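Local coordinates for protein addiction module toxin RelE (Helicobacter pylori, PDB 4LTT) that probably acts as an RNA-cleaving toxin of a type II toxin-antitoxin system, a RelE-family member of the YafQ subfamily that can bind copper, at residues A[20-24]-A[25-29]. Numbering follows the deposited sequence.
Sequences NGFDD and SVLNE
In Asp-23, CG lies opposite the backbone N, beside the carbonyl carbon (chi1 178°), which carries OD1 on to the backbone N of Ser-25; OD1 accepts its hydrogen bond at 3.0 Å, nearly along its C-O axis. Asp-24 is turned differently: chi1 of 70° sets its CG between its own N and carbonyl carbon, bringing the carboxylate beside the amide of Asn-28 one turn on, the planes 61° apart. Water joins these two side chains: one molecule donates to Asp-24 OD2 and Asn-28 OD1, a second donates to OD2 and weakly accepts from Asn-28 ND2. Asp-24 is the N-cap of helix 25-35, yet its side chain makes no capping bond; its carbonyl O begins the helical ladder, taking Asn-28 N at 2.9 Å. The next amides, of Val-26 and Leu-27, give their hydrogens to two waters that in turn donate to Asp-23 O. Leu-27 CD2 meets the Phe-22 ring at its edge, 4.0 Å from CE2; aromatic ring and branched aliphatic chain bury apolar surface against Leu-81 on strand 75-82. Gly-21, at positive phi, is the C-prime residue of the Schellman motif ending helix 8-19; a CB there would jam against the preceding carbonyl O. Two aspartates at the N-terminal end of helix 25-35, which carries the positive end of the helix dipole, would be electrostatically favourable while Asp-23 and water satisfy its first amides.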
loop_
_atom_site.group_PDB
_atom_site.type_symbol
_atom_site.label_atom_id
_atom_site.label_comp_id
_atom_site.label_asym_id
_atom_site.label_seq_id
_atom_site.Cartn_x
_atom_site.Cartn_y
_atom_site.Cartn_z
ATOM N N ASN A 20 -5.138 14.752 -7.046
ATOM C CA ASN A 20 -6.175 14.220 -7.884
ATOM C C ASN A 20 -7.433 13.853 -7.113
ATOM O O ASN A 20 -8.238 13.078 -7.608
ATOM C CB ASN A 20 -5.645 12.992 -8.657
ATOM C CG ASN A 20 -4.532 13.330 -9.670
ATOM O OD1 ASN A 20 -4.566 14.396 -10.260
ATOM N ND2 ASN A 20 -3.668 12.367 -9.983
ATOM N N GLY A 21 -7.592 14.368 -5.904
ATOM C CA GLY A 21 -8.831 14.198 -5.198
ATOM C C GLY A 21 -8.918 13.004 -4.263
ATOM O O GLY A 21 -9.972 12.695 -3.784
ATOM N N PHE A 22 -7.830 12.281 -4.051
ATOM C CA PHE A 22 -7.896 11.051 -3.201
ATOM C C PHE A 22 -8.259 11.397 -1.761
ATOM O O PHE A 22 -7.727 12.348 -1.176
ATOM C CB PHE A 22 -6.510 10.470 -3.240
ATOM C CG PHE A 22 -6.329 9.195 -2.404
ATOM C CD1 PHE A 22 -7.033 8.063 -2.742
ATOM C CD2 PHE A 22 -5.488 9.169 -1.321
ATOM C CE1 PHE A 22 -6.839 6.875 -2.017
ATOM C CE2 PHE A 22 -5.295 7.997 -0.615
ATOM C CZ PHE A 22 -5.934 6.869 -0.976
ATOM N N ASP A 23 -9.186 10.595 -1.242
ATOM C CA ASP A 23 -9.598 10.620 0.145
ATOM C C ASP A 23 -8.846 9.487 0.888
ATOM O O ASP A 23 -9.102 8.331 0.561
ATOM C CB ASP A 23 -11.125 10.446 0.199
ATOM C CG ASP A 23 -11.681 10.411 1.610
ATOM O OD1 ASP A 23 -11.023 10.097 2.575
ATOM O OD2 ASP A 23 -12.937 10.618 1.777
ATOM N N ASP A 24 -8.009 9.792 1.835
ATOM C CA ASP A 24 -7.187 8.784 2.489
ATOM C C ASP A 24 -7.795 8.121 3.697
ATOM O O ASP A 24 -7.097 7.408 4.441
ATOM C CB ASP A 24 -5.818 9.415 2.828
ATOM C CG ASP A 24 -5.876 10.428 3.924
ATOM O OD1 ASP A 24 -7.002 10.773 4.355
ATOM O OD2 ASP A 24 -4.796 10.870 4.374
ATOM N N SER A 25 -9.106 8.249 3.915
ATOM C CA SER A 25 -9.676 7.715 5.144
ATOM C C SER A 25 -9.598 6.201 5.213
ATOM O O SER A 25 -9.209 5.633 6.253
ATOM C CB SER A 25 -11.038 8.269 5.365
ATOM O OG SER A 25 -11.900 7.760 4.479
ATOM N N VAL A 26 -9.950 5.511 4.135
ATOM C CA VAL A 26 -9.848 4.096 4.127
ATOM C C VAL A 26 -8.372 3.647 4.218
ATOM O O VAL A 26 -8.044 2.683 4.960
ATOM C CB VAL A 26 -10.547 3.468 2.879
ATOM C CG1 VAL A 26 -10.300 1.976 2.810
ATOM C CG2 VAL A 26 -12.039 3.769 3.007
ATOM N N LEU A 27 -7.506 4.296 3.474
ATOM C CA LEU A 27 -6.093 4.025 3.567
ATOM C C LEU A 27 -5.609 4.051 5.027
ATOM O O LEU A 27 -4.823 3.188 5.461
ATOM C CB LEU A 27 -5.242 4.960 2.727
ATOM C CG LEU A 27 -3.742 4.829 2.831
ATOM C CD1 LEU A 27 -3.262 3.465 2.322
ATOM C CD2 LEU A 27 -3.105 5.939 2.037
ATOM N N ASN A 28 -5.945 5.093 5.776
ATOM C CA ASN A 28 -5.495 5.187 7.131
ATOM C C ASN A 28 -5.981 4.011 7.970
ATOM O O ASN A 28 -5.244 3.538 8.863
ATOM C CB ASN A 28 -5.881 6.553 7.743
ATOM C CG ASN A 28 -5.080 7.684 7.226
ATOM O OD1 ASN A 28 -3.954 7.506 6.798
ATOM N ND2 ASN A 28 -5.708 8.865 7.169
ATOM N N GLU A 29 -7.213 3.621 7.764
ATOM C CA GLU A 29 -7.714 2.475 8.489
ATOM C C GLU A 29 -6.986 1.196 8.138
ATOM O O GLU A 29 -6.672 0.365 9.014
ATOM C CB GLU A 29 -9.198 2.304 8.207
ATOM C CG GLU A 29 -9.918 1.198 8.948
ATOM C CD GLU A 29 -11.270 0.971 8.300
ATOM O OE1 GLU A 29 -11.338 0.496 7.142
ATOM O OE2 GLU A 29 -12.260 1.316 8.876
HETATM O O HOH W 1 -8.439 5.747 1.185
HETATM O O HOH W 2 -11.494 6.926 1.911
HETATM O O HOH W 3 -2.740 9.161 4.936
HETATM O O HOH W 4 -4.352 11.868 6.729
#